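SsDNA binding protein (Pyrococcus furiosus, PDB 4PSM) probably binds single-stranded DNA, apparently enclosing it in a system of tunnels between the subunits of its assembly. Local coordinates at residues A[64-69]-A[80-85]; A[22-27]-A[34-39]; A[59-64]-A[94-99]. All coordinates share one frame; numbering follows the deposited sequence.

Interaction 1 of 3, residues A[64-69]-A[80-85]; sequences ISVDFN and DSLEIE
S65 and E83 face each other as an antiparallel hydrogen-bonded pair in the β hairpin of strands 61-71 and 74-87, which supplies two strands of a three-stranded antiparallel sheet. S65 N reaches E83 O at 3.0 Å in a nearly straight bond, 164° at the hydrogen. E83 N returns the bond to S65 O at 2.9 Å. L82 CA also offers its C-H to S65 O, at 3.3 Å, a weak addition to the main bond. Beside this pair, I64 and I84 form a non-hydrogen-bonded one with both side chains on the other face of the sheet. The polar types thus fall on one side and the branched aliphatics on the other: S65 CB simply lies against E83 CG, while I64 rests on I47 and I84 on K50 and L51, all three of helix 33-53.

L82 reaches over to the first strand with one methyl, CD1, which comes within 3.1 Å of S65 O. The same CD1 sits 3.8 Å from I64 CG2, the two side chains meeting at a slant, and 3.8 Å from V66 CB. Leucine suits the place because its branch can serve two β-branched neighbours at once. V66 is also held from outside the pair, by L43 of helix 33-53, L5 and W77.

Further along the hairpin a serine hydroxyl, S81 OG, takes the N-H of D67, a residue also joined to N78 by a backbone bond. Set between the backbone N and the carbonyl carbon (chi1 63°), OG accepts a bent bond from D67 N at 2.9 Å. The same oxygen is also hydrogen-bonded to N78 O, which fixes its rotation, and V66 CG2 lies 3.7 Å from S81 OG.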
loop_
_atom_site.group_PDB
_atom_site.type_symbol
_atom_site.label_atom_id
_atom_site.label_comp_id
_atom_site.label_asym_id
_atom_site.label_seq_id
_atom_site.Cartn_x
_atom_site.Cartn_y
_atom_site.Cartn_z
ATOM N N ILE A 64 1.745 39.619 -9.270
ATOM C CA ILE A 64 2.475 39.400 -10.509
ATOM C C ILE A 64 1.572 38.817 -11.588
ATOM O O ILE A 64 0.825 37.867 -11.355
ATOM C CB ILE A 64 3.696 38.483 -10.291
ATOM C CG1 ILE A 64 4.692 39.165 -9.350
ATOM C CG2 ILE A 64 4.344 38.127 -11.630
ATOM C CD1 ILE A 64 5.889 38.322 -9.001
ATOM N N SER A 65 1.647 39.410 -12.768
ATOM C CA SER A 65 0.901 38.942 -13.918
ATOM C C SER A 65 1.853 38.850 -15.101
ATOM O O SER A 65 2.772 39.652 -15.248
ATOM C CB SER A 65 -0.245 39.899 -14.244
ATOM O OG SER A 65 -1.001 40.203 -13.086
ATOM N N VAL A 66 1.641 37.859 -15.946
ATOM C CA VAL A 66 2.466 37.721 -17.129
ATOM C C VAL A 66 1.825 36.738 -18.087
ATOM O O VAL A 66 1.415 35.644 -17.697
ATOM C CB VAL A 66 3.902 37.275 -16.780
ATOM C CG1 VAL A 66 3.898 35.879 -16.184
ATOM C CG2 VAL A 66 4.793 37.337 -18.017
ATOM N N ASP A 67 1.713 37.155 -19.340
ATOM C CA ASP A 67 1.235 36.275 -20.387
ATOM C C ASP A 67 2.403 35.457 -20.900
ATOM O O ASP A 67 3.561 35.892 -20.850
ATOM C CB ASP A 67 0.592 37.073 -21.521
ATOM C CG ASP A 67 -0.772 37.616 -21.146
ATOM O OD1 ASP A 67 -1.782 36.945 -21.445
ATOM O OD2 ASP A 67 -0.832 38.709 -20.547
ATOM N N PHE A 68 2.094 34.256 -21.368
ATOM C CA PHE A 68 3.105 33.360 -21.898
ATOM C C PHE A 68 2.435 32.435 -22.893
ATOM O O PHE A 68 1.210 32.324 -22.932
ATOM C CB PHE A 68 3.744 32.547 -20.772
ATOM C CG PHE A 68 2.817 31.531 -20.163
ATOM C CD1 PHE A 68 2.859 30.205 -20.563
ATOM C CD2 PHE A 68 1.893 31.907 -19.198
ATOM C CE1 PHE A 68 2.001 29.268 -20.010
ATOM C CE2 PHE A 68 1.032 30.976 -18.642
ATOM C CZ PHE A 68 1.090 29.653 -19.048
ATOM N N ASN A 69 3.241 31.777 -23.708
ATOM C CA ASN A 69 2.708 30.813 -24.643
ATOM C C ASN A 69 3.442 29.496 -24.527
ATOM O O ASN A 69 4.622 29.457 -24.167
ATOM C CB ASN A 69 2.791 31.347 -26.069
ATOM C CG ASN A 69 1.434 31.471 -26.714
ATOM O OD1 ASN A 69 0.895 30.499 -27.247
ATOM N ND2 ASN A 69 0.868 32.672 -26.672
ATOM N N ASP A 80 7.153 41.517 -22.119
ATOM C CA ASP A 80 6.458 42.782 -22.299
ATOM C C ASP A 80 5.205 42.834 -21.431
ATOM O O ASP A 80 4.885 43.867 -20.849
ATOM C CB ASP A 80 6.087 42.982 -23.770
ATOM C CG ASP A 80 7.283 42.856 -24.696
ATOM O OD1 ASP A 80 7.912 43.893 -25.001
ATOM O OD2 ASP A 80 7.593 41.718 -25.116
ATOM N N SER A 81 4.505 41.707 -21.343
ATOM C CA SER A 81 3.232 41.628 -20.625
ATOM C C SER A 81 3.377 41.590 -19.099
ATOM O O SER A 81 2.381 41.649 -18.382
ATOM C CB SER A 81 2.444 40.399 -21.091
ATOM O OG SER A 81 3.136 39.194 -20.774
ATOM N N LEU A 82 4.609 41.488 -18.605
ATOM C CA LEU A 82 4.841 41.352 -17.169
ATOM C C LEU A 82 4.453 42.597 -16.390
ATOM O O LEU A 82 4.935 43.697 -16.665
ATOM C CB LEU A 82 6.298 41.019 -16.868
ATOM C CG LEU A 82 6.589 40.942 -15.372
ATOM C CD1 LEU A 82 5.872 39.749 -14.753
ATOM C CD2 LEU A 82 8.083 40.892 -15.098
ATOM N N GLU A 83 3.586 42.407 -15.404
ATOM C CA GLU A 83 3.179 43.480 -14.516
ATOM C C GLU A 83 3.481 43.097 -13.075
ATOM O O GLU A 83 3.170 41.995 -12.630
ATOM C CB GLU A 83 1.691 43.790 -14.686
ATOM C CG GLU A 83 1.068 43.172 -15.931
ATOM C CD GLU A 83 -0.254 43.814 -16.307
ATOM O OE1 GLU A 83 -1.299 43.138 -16.205
ATOM O OE2 GLU A 83 -0.244 44.995 -16.714
ATOM N N ILE A 84 4.116 44.009 -12.356
ATOM C CA ILE A 84 4.385 43.810 -10.945
ATOM C C ILE A 84 3.746 44.938 -10.136
ATOM O O ILE A 84 4.313 46.021 -10.011
ATOM C CB ILE A 84 5.895 43.777 -10.649
ATOM C CG1 ILE A 84 6.598 42.743 -11.526
ATOM C CG2 ILE A 84 6.139 43.489 -9.175
ATOM C CD1 ILE A 84 8.090 42.676 -11.295
ATOM N N GLU A 85 2.553 44.683 -9.609
ATOM C CA GLU A 85 1.921 45.597 -8.674
ATOM C C GLU A 85 2.554 45.419 -7.307
ATOM O O GLU A 85 2.749 44.298 -6.842
ATOM C CB GLU A 85 0.423 45.330 -8.601
ATOM C CG GLU A 85 -0.294 45.502 -9.932
ATOM C CD GLU A 85 -1.748 45.078 -9.868
ATOM O OE1 GLU A 85 -2.179 44.599 -8.799
ATOM O OE2 GLU A 85 -2.459 45.221 -10.885
#

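Interaction 2 of 3, residues A[22-27]-A[34-39]; sequences VLFAIT and EEVVKA
The helical hairpin of helices 15-26 and 33-53 is closed where the ring of F24 meets V36. The two short helical segments run roughly antiparallel, at 143°, with their axes 9.8 Å apart. V36 CG1 stands over the middle of one face of the F24 ring, 3.3 Å from its centroid and only 2° off the normal, a tight CH-pi contact. With CG1 anti to the backbone N (chi1 169°), V36 sends this methyl to the ring and leaves CG2 to approach T27 OG1 at 3.3 Å. V37 takes the ring's edge instead, its CG2 lying 3.9 Å from F24 CZ and close to the ring plane. An alanine in place of F24 would strip away the surface under V36 CG1 and is likely to leave a gap beside V37 and beside L146 of the second subunit, which also packs on the ring.

Both helices lie on one face of the antiparallel sheet, and L23 carries the hairpin down to it, touching L5, I75 and W77. Across the contact, L23 and V36 lie alongside one another, head to tail, L23 CG being 4.0 Å from V36 CG1. A39, small and turned toward the first helix, meets L23 CD2 with its CB at 4.2 Å.

T27 suits a buried position because its hydroxyl is paid for locally: OG1 donates to L23 O at 2.7 Å. T27 N bonds to the same oxygen at 3.1 Å, and the two donors arrive from opposite faces of the carbonyl plane.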
loop_
_atom_site.group_PDB
_atom_site.type_symbol
_atom_site.label_atom_id
_atom_site.label_comp_id
_atom_site.label_asym_id
_atom_site.label_seq_id
_atom_site.Cartn_x
_atom_site.Cartn_y
_atom_site.Cartn_z
ATOM N N VAL A 22 1.692 28.391 -9.393
ATOM C CA VAL A 22 0.644 28.764 -10.333
ATOM C C VAL A 22 0.962 28.208 -11.711
ATOM O O VAL A 22 0.093 27.672 -12.397
ATOM C CB VAL A 22 0.492 30.290 -10.411
ATOM C CG1 VAL A 22 -0.624 30.675 -11.390
ATOM C CG2 VAL A 22 0.207 30.834 -9.031
ATOM N N LEU A 23 2.221 28.342 -12.107
ATOM C CA LEU A 23 2.684 27.811 -13.379
ATOM C C LEU A 23 2.441 26.291 -13.500
ATOM O O LEU A 23 1.929 25.816 -14.516
ATOM C CB LEU A 23 4.157 28.159 -13.575
ATOM C CG LEU A 23 4.721 27.964 -14.981
ATOM C CD1 LEU A 23 3.803 28.600 -16.012
ATOM C CD2 LEU A 23 6.115 28.543 -15.069
ATOM N N PHE A 24 2.789 25.534 -12.462
ATOM C CA PHE A 24 2.520 24.091 -12.467
ATOM C C PHE A 24 1.043 23.789 -12.673
ATOM O O PHE A 24 0.684 22.870 -13.408
ATOM C CB PHE A 24 2.976 23.425 -11.170
ATOM C CG PHE A 24 4.379 22.932 -11.207
ATOM C CD1 PHE A 24 4.725 21.854 -12.009
ATOM C CD2 PHE A 24 5.354 23.524 -10.428
ATOM C CE1 PHE A 24 6.024 21.398 -12.053
ATOM C CE2 PHE A 24 6.667 23.058 -10.461
ATOM C CZ PHE A 24 6.996 21.995 -11.275
ATOM N N ALA A 25 0.191 24.568 -12.015
ATOM C CA ALA A 25 -1.242 24.315 -12.045
ATOM C C ALA A 25 -1.864 24.589 -13.416
ATOM O O ALA A 25 -2.721 23.833 -13.876
ATOM C CB ALA A 25 -1.941 25.120 -10.960
ATOM N N ILE A 26 -1.422 25.657 -14.075
ATOM C CA ILE A 26 -2.039 26.066 -15.335
ATOM C C ILE A 26 -1.439 25.397 -16.576
ATOM O O ILE A 26 -2.066 25.375 -17.632
ATOM C CB ILE A 26 -2.043 27.605 -15.500
ATOM C CG1 ILE A 26 -0.621 28.143 -15.679
ATOM C CG2 ILE A 26 -2.734 28.271 -14.306
ATOM C CD1 ILE A 26 -0.536 29.664 -15.614
ATOM N N THR A 27 -0.233 24.851 -16.452
ATOM C CA THR A 27 0.387 24.142 -17.569
ATOM C C THR A 27 0.209 22.633 -17.428
ATOM O O THR A 27 0.683 21.865 -18.259
ATOM C CB THR A 27 1.888 24.453 -17.674
ATOM O OG1 THR A 27 2.541 24.050 -16.467
ATOM C CG2 THR A 27 2.112 25.929 -17.893
ATOM N N GLU A 34 10.057 19.565 -15.552
ATOM C CA GLU A 34 11.378 20.171 -15.689
ATOM C C GLU A 34 11.307 21.478 -16.473
ATOM O O GLU A 34 12.080 22.400 -16.227
ATOM C CB GLU A 34 12.377 19.206 -16.340
ATOM C CG GLU A 34 11.735 18.068 -17.122
ATOM C CD GLU A 34 11.248 16.940 -16.228
ATOM O OE1 GLU A 34 10.203 16.337 -16.551
ATOM O OE2 GLU A 34 11.914 16.654 -15.206
ATOM N N GLU A 35 10.381 21.559 -17.421
ATOM C CA GLU A 35 10.204 22.793 -18.186
ATOM C C GLU A 35 9.588 23.887 -17.320
ATOM O O GLU A 35 10.006 25.040 -17.384
ATOM C CB GLU A 35 9.342 22.554 -19.436
ATOM C CG GLU A 35 8.918 23.820 -20.165
ATOM C CD GLU A 35 10.093 24.608 -20.724
ATOM O OE1 GLU A 35 11.191 24.031 -20.858
ATOM O OE2 GLU A 35 9.918 25.807 -21.031
ATOM N N VAL A 36 8.593 23.513 -16.517
ATOM C CA VAL A 36 7.967 24.432 -15.583
ATOM C C VAL A 36 9.011 24.999 -14.632
ATOM O O VAL A 36 9.085 26.210 -14.413
ATOM C CB VAL A 36 6.865 23.737 -14.769
ATOM C CG1 VAL A 36 6.407 24.623 -13.616
ATOM C CG2 VAL A 36 5.696 23.373 -15.664
ATOM N N VAL A 37 9.828 24.117 -14.072
ATOM C CA VAL A 37 10.873 24.542 -13.153
ATOM C C VAL A 37 11.828 25.495 -13.854
ATOM O O VAL A 37 12.249 26.503 -13.293
ATOM C CB VAL A 37 11.652 23.339 -12.594
ATOM C CG1 VAL A 37 12.980 23.785 -11.988
ATOM C CG2 VAL A 37 10.813 22.604 -11.568
ATOM N N LYS A 38 12.153 25.166 -15.095
ATOM C CA LYS A 38 13.103 25.938 -15.874
ATOM C C LYS A 38 12.511 27.302 -16.247
ATOM O O LYS A 38 13.158 28.331 -16.100
ATOM C CB LYS A 38 13.507 25.141 -17.120
ATOM C CG LYS A 38 14.667 25.710 -17.913
ATOM C CD LYS A 38 14.210 26.762 -18.910
ATOM C CE LYS A 38 15.011 26.670 -20.201
ATOM N NZ LYS A 38 16.475 26.613 -19.941
ATOM N N ALA A 39 11.270 27.308 -16.718
ATOM C CA ALA A 39 10.608 28.543 -17.118
ATOM C C ALA A 39 10.402 29.484 -15.928
ATOM O O ALA A 39 10.633 30.685 -16.022
ATOM C CB ALA A 39 9.269 28.248 -17.799
#

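Interaction 3 of 3, residues A[59-64]-A[94-99]; sequences EDVVRI and KLALAM
V61 points its two methyls into helix 93-141. CG2 bears mainly on M99 and A96: it runs into the flank of M99, 3.4 Å from M99 CG, with the two side chains crossing at about a right angle. CG1 goes chiefly to L95, where L95 CD2 lies 3.8 Å away and the side chains pass at a slant, though M99 CG is also near. The valine torsion sets these two directions: CG1 is anti to the backbone N (chi1 168°), which leaves CG2 beside that nitrogen. A β-branched residue is apt here, since one short, stiff side chain can wedge between positions 95 and 99, one helical turn apart.

A96, next to L95 in the chain, offers its backbone: V61 CG2 lies 3.8 Å from A96 CA, which alanine's small side chain leaves accessible. A96 CB meanwhile sits 3.9 Å from E59 O, in the loop just before the strand.

M99, present as selenomethionine, touches the valine with the root of its side chain. Its chain then bends twice, at chi2 and chi3, so that the selenium end leads away from the strand; M99 also packs on F9 and on M99 of the third subunit. F9 of the same chain lies against V61, L95 and M99 alike, completing an apolar cluster. Two residues along the same strand, R63 makes a salt bridge to E101 of the third subunit, adding to this subunit interface.

The axes of strand 61-64 and helix 94-99 come within 9.5 Å and lie at 78°, so the helix crosses the strand almost squarely. This is α/β layer packing: helix 93-141, most of which falls in the predicted coiled-coil range, begins over the sheet face turned away from helices 15-26 and 33-53.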
loop_
_atom_site.group_PDB
_atom_site.type_symbol
_atom_site.label_atom_id
_atom_site.label_comp_id
_atom_site.label_asym_id
_atom_site.label_seq_id
_atom_site.Cartn_x
_atom_site.Cartn_y
_atom_site.Cartn_z
ATOM N N GLU A 59 8.797 42.214 3.110
ATOM C CA GLU A 59 7.575 42.440 3.892
ATOM C C GLU A 59 6.467 43.022 3.021
ATOM O O GLU A 59 5.287 42.917 3.342
ATOM C CB GLU A 59 7.830 43.398 5.067
ATOM C CG GLU A 59 8.761 42.858 6.142
ATOM C CD GLU A 59 10.194 42.713 5.664
ATOM O OE1 GLU A 59 10.784 43.723 5.221
ATOM O OE2 GLU A 59 10.727 41.586 5.727
ATOM N N ASP A 60 6.857 43.651 1.924
ATOM C CA ASP A 60 5.889 44.207 0.999
ATOM C C ASP A 60 5.084 43.102 0.339
ATOM O O ASP A 60 5.477 41.936 0.337
ATOM C CB ASP A 60 6.581 45.063 -0.069
ATOM C CG ASP A 60 7.304 46.265 0.523
ATOM O OD1 ASP A 60 6.810 46.844 1.518
ATOM O OD2 ASP A 60 8.373 46.629 -0.007
ATOM N N VAL A 61 3.950 43.484 -0.224
ATOM C CA VAL A 61 3.105 42.557 -0.939
ATOM C C VAL A 61 3.078 42.938 -2.409
ATOM O O VAL A 61 2.988 44.107 -2.760
ATOM C CB VAL A 61 1.682 42.539 -0.358
ATOM C CG1 VAL A 61 0.733 41.805 -1.286
ATOM C CG2 VAL A 61 1.697 41.909 1.033
ATOM N N VAL A 62 3.171 41.933 -3.266
ATOM C CA VAL A 62 3.158 42.157 -4.696
ATOM C C VAL A 62 2.037 41.355 -5.347
ATOM O O VAL A 62 1.505 40.414 -4.758
ATOM C CB VAL A 62 4.506 41.747 -5.328
ATOM C CG1 VAL A 62 5.654 42.448 -4.623
ATOM C CG2 VAL A 62 4.690 40.230 -5.261
ATOM N N ARG A 63 1.667 41.760 -6.554
ATOM C CA ARG A 63 0.868 40.934 -7.442
ATOM C C ARG A 63 1.626 40.833 -8.749
ATOM O O ARG A 63 2.093 41.837 -9.277
ATOM C CB ARG A 63 -0.503 41.543 -7.695
ATOM C CG ARG A 63 -1.386 41.616 -6.474
ATOM C CD ARG A 63 -2.695 42.301 -6.814
ATOM N NE ARG A 63 -3.463 41.549 -7.801
ATOM C CZ ARG A 63 -4.328 40.589 -7.492
ATOM N NH1 ARG A 63 -4.534 40.263 -6.222
ATOM N NH2 ARG A 63 -4.987 39.954 -8.448
ATOM N N ILE A 64 1.745 39.619 -9.270
ATOM C CA ILE A 64 2.475 39.400 -10.509
ATOM C C ILE A 64 1.572 38.817 -11.588
ATOM O O ILE A 64 0.825 37.867 -11.355
ATOM C CB ILE A 64 3.696 38.483 -10.291
ATOM C CG1 ILE A 64 4.692 39.165 -9.350
ATOM C CG2 ILE A 64 4.344 38.127 -11.630
ATOM C CD1 ILE A 64 5.889 38.322 -9.001
ATOM N N LYS A 94 -2.539 45.867 7.044
ATOM C CA LYS A 94 -3.396 44.695 7.199
ATOM C C LYS A 94 -3.177 43.645 6.114
ATOM O O LYS A 94 -3.122 42.454 6.410
ATOM C CB LYS A 94 -4.872 45.107 7.301
ATOM C CG LYS A 94 -5.233 45.688 8.667
ATOM C CD LYS A 94 -6.655 46.248 8.722
ATOM C CE LYS A 94 -6.728 47.635 8.102
ATOM N NZ LYS A 94 -6.031 48.678 8.912
ATOM N N LEU A 95 -3.044 44.093 4.869
ATOM C CA LEU A 95 -2.754 43.201 3.753
ATOM C C LEU A 95 -1.425 42.496 3.987
ATOM O O LEU A 95 -1.299 41.281 3.807
ATOM C CB LEU A 95 -2.692 43.989 2.447
ATOM C CG LEU A 95 -2.445 43.159 1.192
ATOM C CD1 LEU A 95 -3.684 42.348 0.835
ATOM C CD2 LEU A 95 -2.017 44.045 0.038
ATOM N N ALA A 96 -0.431 43.271 4.399
ATOM C CA ALA A 96 0.896 42.733 4.655
ATOM C C ALA A 96 0.831 41.697 5.764
ATOM O O ALA A 96 1.474 40.655 5.688
ATOM C CB ALA A 96 1.860 43.847 5.032
ATOM N N LEU A 97 0.056 42.000 6.801
ATOM C CA LEU A 97 -0.086 41.090 7.922
ATOM C C LEU A 97 -0.722 39.791 7.460
ATOM O O LEU A 97 -0.267 38.719 7.821
ATOM C CB LEU A 97 -0.910 41.722 9.050
ATOM C CG LEU A 97 -1.323 40.757 10.177
ATOM C CD1 LEU A 97 -0.128 39.995 10.736
ATOM C CD2 LEU A 97 -2.086 41.468 11.303
ATOM N N ALA A 98 -1.770 39.909 6.651
ATOM C CA ALA A 98 -2.503 38.757 6.159
ATOM C C ALA A 98 -1.619 37.848 5.298
ATOM O O ALA A 98 -1.698 36.627 5.398
ATOM C CB ALA A 98 -3.731 39.214 5.371
HETATM N N MSE A 99 -0.784 38.456 4.459
HETATM C CA MSE A 99 0.095 37.722 3.567
HETATM C C MSE A 99 1.197 37.014 4.326
HETATM O O MSE A 99 1.622 35.917 3.944
HETATM C CB MSE A 99 0.713 38.650 2.521
HETATM C CG MSE A 99 -0.293 39.227 1.562
HETATM SE SE MSE A 99 -1.454 37.862 0.831
HETATM C CE MSE A 99 -2.904 37.866 2.108
#

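How the interactions relate
From the N terminus, interaction 2 closes first, bringing helix 33-53 back on helix 15-26 around a short connection. It is complete before the other two begin. Strand 61-71 then opens interaction 3 at its start and interaction 1 just beyond, with I64 common to both. Of these two, interaction 1 closes sooner, when strand 74-87 returns along the hairpin; interaction 3 closes later, with helix 93-141, and so encloses it. The ring of F68 joins interaction 1 to interaction 2 by packing on L23, I26 and T27. Interactions 2 and 3 do not touch, their nearest atoms about 7 Å apart, and the sheet lies between their helices.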